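Local coordinates for osmolarity sensor protein EnvZ (Escherichia coli, PDB 5XGA) that probably senses osmotic change at the bacterial inner membrane as the periplasmic part of a histidine kinase, and here holds the detergent CHAPS, at residues A[22-27]-A[45-50]; A[29-32]-A[36-39]. All blocks are in the same frame, centred on the assembly; numbering follows the deposited sequence.

Contact 1 of 2, residues A[22-27]-A[45-50]; sequences RMLMTD and REIYRE. With CPS (3-[(3-cholamidopropyl)dimethylammonio]-1-propanesulfonate), chain C.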
loop_
_atom_site.group_PDB
_atom_site.type_symbol
_atom_site.label_atom_id
_atom_site.label_comp_id
_atom_site.label_asym_id
_atom_site.label_seq_id
_atom_site.Cartn_x
_atom_site.Cartn_y
_atom_site.Cartn_z
ATOM N N ARG A 22 -3.446 -4.578 -4.590
ATOM C CA ARG A 22 -4.174 -5.797 -4.922
ATOM C C ARG A 22 -3.827 -6.227 -6.355
ATOM O O ARG A 22 -3.615 -7.406 -6.636
ATOM C CB ARG A 22 -5.677 -5.572 -4.762
ATOM C CG ARG A 22 -6.490 -6.838 -4.838
ATOM C CD ARG A 22 -7.964 -6.547 -4.687
ATOM N NE ARG A 22 -8.754 -7.647 -5.232
ATOM C CZ ARG A 22 -10.023 -7.535 -5.609
ATOM N NH1 ARG A 22 -10.650 -6.373 -5.490
ATOM N NH2 ARG A 22 -10.661 -8.589 -6.105
ATOM N N MET A 23 -3.732 -5.251 -7.252
ATOM C CA MET A 23 -3.353 -5.517 -8.635
ATOM C C MET A 23 -1.876 -5.883 -8.763
ATOM O O MET A 23 -1.519 -6.726 -9.580
ATOM C CB MET A 23 -3.677 -4.305 -9.521
ATOM C CG MET A 23 -5.105 -4.263 -10.063
ATOM S SD MET A 23 -5.440 -2.721 -10.973
ATOM C CE MET A 23 -5.546 -1.567 -9.613
ATOM N N LEU A 24 -1.014 -5.256 -7.957
ATOM C CA LEU A 24 0.394 -5.630 -7.931
ATOM C C LEU A 24 0.538 -7.099 -7.665
ATOM O O LEU A 24 1.447 -7.762 -8.171
ATOM C CB LEU A 24 1.149 -4.880 -6.849
ATOM C CG LEU A 24 1.765 -3.564 -7.250
ATOM C CD1 LEU A 24 2.535 -3.070 -6.048
ATOM C CD2 LEU A 24 2.661 -3.797 -8.477
ATOM N N MET A 25 -0.377 -7.594 -6.841
ATOM C CA MET A 25 -0.247 -8.910 -6.241
ATOM C C MET A 25 -0.609 -10.062 -7.150
ATOM O O MET A 25 -0.330 -11.211 -6.820
ATOM C CB MET A 25 -1.111 -8.978 -4.983
ATOM C CG MET A 25 -0.447 -8.359 -3.783
ATOM S SD MET A 25 -1.442 -8.530 -2.286
ATOM C CE MET A 25 -3.074 -8.557 -2.987
ATOM N N THR A 26 -1.227 -9.783 -8.293
ATOM C CA THR A 26 -1.744 -10.887 -9.088
ATOM C C THR A 26 -1.814 -10.559 -10.579
ATOM O O THR A 26 -1.796 -9.398 -10.972
ATOM C CB THR A 26 -3.153 -11.288 -8.576
ATOM O OG1 THR A 26 -3.603 -12.481 -9.235
ATOM C CG2 THR A 26 -4.150 -10.157 -8.827
ATOM N N ASP A 27 -1.899 -11.595 -11.405
ATOM C CA ASP A 27 -2.100 -11.396 -12.832
ATOM C C ASP A 27 -3.589 -11.500 -13.189
ATOM O O ASP A 27 -3.985 -11.218 -14.329
ATOM C CB ASP A 27 -1.270 -12.400 -13.644
ATOM C CG ASP A 27 -1.620 -13.850 -13.328
ATOM O OD1 ASP A 27 -2.301 -14.090 -12.316
ATOM O OD2 ASP A 27 -1.202 -14.747 -14.091
ATOM N N ARG A 45 3.814 -3.013 -13.454
ATOM C CA ARG A 45 5.049 -2.239 -13.489
ATOM C C ARG A 45 4.794 -0.757 -13.250
ATOM O O ARG A 45 5.527 -0.110 -12.507
ATOM C CB ARG A 45 5.765 -2.435 -14.826
ATOM C CG ARG A 45 6.553 -3.723 -14.916
ATOM C CD ARG A 45 7.426 -3.762 -16.159
ATOM N NE ARG A 45 6.631 -3.786 -17.384
ATOM C CZ ARG A 45 6.248 -4.895 -18.014
ATOM N NH1 ARG A 45 6.579 -6.088 -17.533
ATOM N NH2 ARG A 45 5.529 -4.816 -19.129
ATOM N N GLU A 46 3.748 -0.212 -13.864
ATOM C CA GLU A 46 3.486 1.223 -13.733
ATOM C C GLU A 46 2.918 1.584 -12.353
ATOM O O GLU A 46 3.246 2.630 -11.793
ATOM C CB GLU A 46 2.542 1.695 -14.837
ATOM C CG GLU A 46 2.643 3.185 -15.124
ATOM C CD GLU A 46 4.069 3.632 -15.415
ATOM O OE1 GLU A 46 4.719 4.216 -14.514
ATOM O OE2 GLU A 46 4.543 3.399 -16.547
ATOM N N ILE A 47 2.062 0.729 -11.803
ATOM C CA ILE A 47 1.562 0.929 -10.433
ATOM C C ILE A 47 2.705 0.994 -9.426
ATOM O O ILE A 47 2.748 1.884 -8.566
ATOM C CB ILE A 47 0.615 -0.207 -9.983
ATOM C CG1 ILE A 47 -0.749 -0.066 -10.660
ATOM C CG2 ILE A 47 0.452 -0.168 -8.455
ATOM C CD1 ILE A 47 -1.655 -1.324 -10.547
ATOM N N TYR A 48 3.617 0.031 -9.528
ATOM C CA TYR A 48 4.780 -0.016 -8.649
ATOM C C TYR A 48 5.558 1.297 -8.735
ATOM O O TYR A 48 5.860 1.910 -7.727
ATOM C CB TYR A 48 5.690 -1.193 -9.001
ATOM C CG TYR A 48 6.740 -1.471 -7.930
ATOM C CD1 TYR A 48 6.461 -2.323 -6.867
ATOM C CD2 TYR A 48 7.992 -0.862 -7.969
ATOM C CE1 TYR A 48 7.399 -2.565 -5.873
ATOM C CE2 TYR A 48 8.948 -1.109 -6.982
ATOM C CZ TYR A 48 8.639 -1.960 -5.937
ATOM O OH TYR A 48 9.566 -2.219 -4.951
ATOM N N ARG A 49 5.863 1.745 -9.944
ATOM C CA ARG A 49 6.607 2.993 -10.083
ATOM C C ARG A 49 5.829 4.212 -9.617
ATOM O O ARG A 49 6.343 5.028 -8.851
ATOM C CB ARG A 49 7.049 3.178 -11.530
ATOM C CG ARG A 49 8.109 2.202 -11.955
ATOM C CD ARG A 49 8.696 2.573 -13.307
ATOM N NE ARG A 49 9.122 1.387 -14.039
ATOM C CZ ARG A 49 8.483 0.893 -15.095
ATOM N NH1 ARG A 49 7.390 1.496 -15.559
ATOM N NH2 ARG A 49 8.942 -0.198 -15.693
ATOM N N GLU A 50 4.590 4.345 -10.073
ATOM C CA GLU A 50 3.779 5.510 -9.735
ATOM C C GLU A 50 3.519 5.610 -8.225
ATOM O O GLU A 50 3.435 6.707 -7.678
ATOM C CB GLU A 50 2.452 5.469 -10.500
ATOM C CG GLU A 50 1.589 6.709 -10.325
ATOM C CD GLU A 50 2.256 7.978 -10.847
ATOM O OE1 GLU A 50 3.044 7.890 -11.816
ATOM O OE2 GLU A 50 1.994 9.063 -10.280
HETATM C C1 CPS C . 7.265 -6.974 -13.400
HETATM C C2 CPS C . 6.761 -6.558 -12.030
HETATM C C3 CPS C . 8.633 -4.970 -11.202
HETATM C C4 CPS C . 9.961 -4.882 -10.452
HETATM C C5 CPS C . 9.927 -5.463 -9.048
HETATM C C6 CPS C . 8.935 -6.583 -8.896
HETATM C C7 CPS C . 8.865 -6.723 -7.408
HETATM C C8 CPS C . 10.343 -6.966 -7.234
HETATM C C9 CPS C . 11.028 -6.360 -8.473
HETATM C C10 CPS C . 9.672 -4.283 -8.130
HETATM C C11 CPS C . 6.149 -5.188 -12.149
HETATM C C12 CPS C . 6.226 -7.502 -14.388
HETATM C C13 CPS C . 5.346 -8.606 -13.841
HETATM C C14 CPS C . 5.692 -8.871 -12.390
HETATM C C15 CPS C . 5.691 -7.582 -11.596
HETATM C C16 CPS C . 5.685 -7.909 -10.121
HETATM C C17 CPS C . 7.096 -7.973 -9.600
HETATM C C18 CPS C . 7.637 -6.565 -9.649
HETATM C C19 CPS C . 7.958 -6.326 -11.090
HETATM C C20 CPS C . 12.420 -5.815 -8.097
HETATM C C21 CPS C . 13.098 -4.953 -9.166
HETATM C C22 CPS C . 13.383 -6.901 -7.604
HETATM C C23 CPS C . 13.362 -7.239 -6.111
HETATM C C24 CPS C . 14.457 -8.238 -5.725
HETATM C C25 CPS C . 13.717 -8.128 -3.393
HETATM C C26 CPS C . 14.466 -7.565 -2.181
HETATM C C27 CPS C . 15.528 -8.534 -1.649
HETATM C C28 CPS C . 14.199 -8.530 0.318
HETATM C C29 CPS C . 14.185 -10.424 -1.114
HETATM C C30 CPS C . 16.185 -10.000 0.109
HETATM N N1 CPS C . 14.586 -8.619 -4.456
HETATM N N2 CPS C . 15.027 -9.368 -0.550
HETATM O O1 CPS C . 15.237 -8.709 -6.539
HETATM O O2 CPS C . 5.497 -9.748 -14.676
HETATM O O3 CPS C . 7.884 -8.816 -10.433
HETATM O O4 CPS C . 10.976 -5.469 -11.232
#

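Contact 2 of 2, residues A[29-32]-A[36-39]; sequences LQLE and QLVV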
loop_
_atom_site.group_PDB
_atom_site.type_symbol
_atom_site.label_atom_id
_atom_site.label_comp_id
_atom_site.label_asym_id
_atom_site.label_seq_id
_atom_site.Cartn_x
_atom_site.Cartn_y
_atom_site.Cartn_z
ATOM N N LEU A 29 -7.463 -10.595 -11.201
ATOM C CA LEU A 29 -8.363 -10.271 -10.095
ATOM C C LEU A 29 -9.492 -11.288 -10.078
ATOM O O LEU A 29 -10.168 -11.481 -11.091
ATOM C CB LEU A 29 -8.935 -8.863 -10.218
ATOM C CG LEU A 29 -8.073 -7.638 -9.922
ATOM C CD1 LEU A 29 -8.902 -6.369 -10.144
ATOM C CD2 LEU A 29 -7.520 -7.681 -8.502
ATOM N N GLN A 30 -9.695 -11.937 -8.933
ATOM C CA GLN A 30 -10.706 -12.981 -8.809
ATOM C C GLN A 30 -11.983 -12.374 -8.269
ATOM O O GLN A 30 -11.995 -11.827 -7.170
ATOM C CB GLN A 30 -10.222 -14.111 -7.894
ATOM C CG GLN A 30 -9.863 -15.395 -8.625
ATOM C CD GLN A 30 -11.094 -16.143 -9.098
ATOM O OE1 GLN A 30 -12.214 -15.648 -8.971
ATOM N NE2 GLN A 30 -10.893 -17.340 -9.643
ATOM N N LEU A 31 -13.057 -12.454 -9.045
ATOM C CA LEU A 31 -14.314 -11.863 -8.613
ATOM C C LEU A 31 -15.155 -12.857 -7.820
ATOM O O LEU A 31 -14.981 -14.079 -7.919
ATOM C CB LEU A 31 -15.110 -11.327 -9.806
ATOM C CG LEU A 31 -14.539 -10.055 -10.440
ATOM C CD1 LEU A 31 -15.482 -9.517 -11.506
ATOM C CD2 LEU A 31 -14.274 -8.997 -9.388
ATOM N N GLU A 32 -16.052 -12.298 -7.016
ATOM C CA GLU A 32 -16.990 -13.058 -6.209
ATOM C C GLU A 32 -17.651 -14.165 -7.021
ATOM O O GLU A 32 -17.800 -15.291 -6.544
ATOM C CB GLU A 32 -18.049 -12.116 -5.625
ATOM C CG GLU A 32 -18.446 -10.948 -6.550
ATOM C CD GLU A 32 -17.421 -9.809 -6.564
ATOM O OE1 GLU A 32 -16.432 -9.882 -5.800
ATOM O OE2 GLU A 32 -17.605 -8.841 -7.341
ATOM N N GLN A 36 -12.536 -13.955 -13.601
ATOM C CA GLN A 36 -11.151 -13.500 -13.454
ATOM C C GLN A 36 -10.791 -12.400 -14.453
ATOM O O GLN A 36 -10.746 -12.632 -15.664
ATOM C CB GLN A 36 -10.187 -14.680 -13.599
ATOM C CG GLN A 36 -10.191 -15.612 -12.394
ATOM C CD GLN A 36 -9.524 -16.938 -12.679
ATOM O OE1 GLN A 36 -8.438 -17.217 -12.175
ATOM N NE2 GLN A 36 -10.175 -17.769 -13.488
ATOM N N LEU A 37 -10.536 -11.200 -13.934
ATOM C CA LEU A 37 -10.140 -10.070 -14.760
ATOM C C LEU A 37 -8.624 -10.052 -14.897
ATOM O O LEU A 37 -7.911 -9.962 -13.897
ATOM C CB LEU A 37 -10.633 -8.748 -14.146
ATOM C CG LEU A 37 -12.099 -8.701 -13.708
ATOM C CD1 LEU A 37 -12.410 -7.415 -12.957
ATOM C CD2 LEU A 37 -13.012 -8.834 -14.906
ATOM N N VAL A 38 -8.127 -10.123 -16.125
ATOM C CA VAL A 38 -6.691 -10.136 -16.333
ATOM C C VAL A 38 -6.080 -8.769 -15.979
ATOM O O VAL A 38 -6.679 -7.719 -16.215
ATOM C CB VAL A 38 -6.339 -10.515 -17.782
ATOM C CG1 VAL A 38 -7.108 -11.773 -18.193
ATOM C CG2 VAL A 38 -6.646 -9.371 -18.733
ATOM N N VAL A 39 -4.894 -8.809 -15.387
ATOM C CA VAL A 39 -4.139 -7.614 -15.037
ATOM C C VAL A 39 -2.902 -7.593 -15.922
ATOM O O VAL A 39 -1.996 -8.399 -15.739
ATOM C CB VAL A 39 -3.727 -7.614 -13.541
ATOM C CG1 VAL A 39 -2.889 -6.383 -13.203
ATOM C CG2 VAL A 39 -4.958 -7.700 -12.634
#

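Contact 1 of 2, residues A[22-27]-A[45-50]
Y48 is shared between protein and detergent: its ring meets L24 at the edge, while a single methyl carbon of CHAPS, C10, sits over one face. That methyl lies 3.3 Å above the ring plane, displaced toward the rim, and comes nearest to CZ of Y48, a CH-pi type of approach. The ring is put there by a first torsion that sets CG anti to the backbone N (chi1 -167°), and L24 meets its side chain at about a right angle, with CD2 of L24 4.0 Å from CB of Y48 and CD1 of L24 near the ring plane.

The rest of the contact between helix 10-24 and helix 41-51 is apolar. I47 points at the end of helix 10-24 and splits its branches between two neighbours. Its CG2 lies 3.8 Å from CG of L24, the two side chains sliding past each other in opposite directions. Its CD1 reaches the other way, ending 3.7 Å from CB of M23, and the bent thioether brings SD and CE of M23 round to the same methyl. R45, about one turn before Y48, brings its NH1 obliquely to within 3.5 Å of C12 of the detergent. L24 also touches a second CHAPS molecule, and its carbonyl O is hydrogen-bonded by R44.

With Y48 cut back to an alanine, C10 of the steroid is likely to lose the ring it rests on, and CD1 of L24 the edge beside it. No hydrogen bond or salt bridge crosses between 22-27 and 45-50, which implies that these two segments meet through apolar contact alone, the R44 bond just outside them adding a polar tie, on a surface that also accepts a steroid skeleton.

Contact 2 of 2, residues A[29-32]-A[36-39]
L29 and L37 pair across the tight part of this contact, where two backbone hydrogen bonds join the same two residues. The N of L29 gives its hydrogen to O of L37 at 2.8 Å; the return bond, from N of L37 to O of L29, is 2.9 Å long. The O of L29 takes a further CA-H...O contact from CA of Q36, so one carbonyl serves two donors of unequal strength.

Three apolar contacts fill in around this pair. CB of L29 lies 4.3 Å from CB of L37. CG of L29 comes within 4.1 Å of CG2 of V39, a branch that the first torsion of V39 places beside its own backbone N (CG1 is anti to it, chi1 178°). L31, already past the end of its strand, brings CD1 to 4.0 Å from CD1 of L37. L29 is buried further by Y19 and R22 of helix 10-24, which back the hairpin.

Strands 28-30 and 36-38 form a two-stranded antiparallel beta hairpin, with L29 and L37 as a hydrogen-bonded pair and Q30 and Q36 as the adjoining non-hydrogen-bonded pair. The glutamines lie on the other face of this small sheet from the two leucines. Whereas L29 and V39 are buried, both glutamines are exposed to solvent, and no backbone bond joins them. Q36 runs out extended beyond CG, whereas Q30 bends at its second torsion (chi2 -74°), bringing its CD to 3.5 Å from CG of Q36. The flat amide groups are turned only 23° from each other.

In the fold
From the N terminus the chain runs along helix 10-24, turns through T26 and D27 into strand 28-30, reverses through residues 31-35 to strand 36-38, and then enters helix 41-51. Contact 2 closes the short inner loop, with three residues between its segments; contact 1 closes the wider one, with seventeen, so the hairpin is nested wholly inside the loop that the helix pair shuts. Their centres lie 14 Å apart on the same side of the chain's centre. They meet directly where O of D27 probably accepts a hydrogen bond from N of V39. That bond ties the turn after helix 10-24 to the end of strand 36-38, just ahead of helix 41-51.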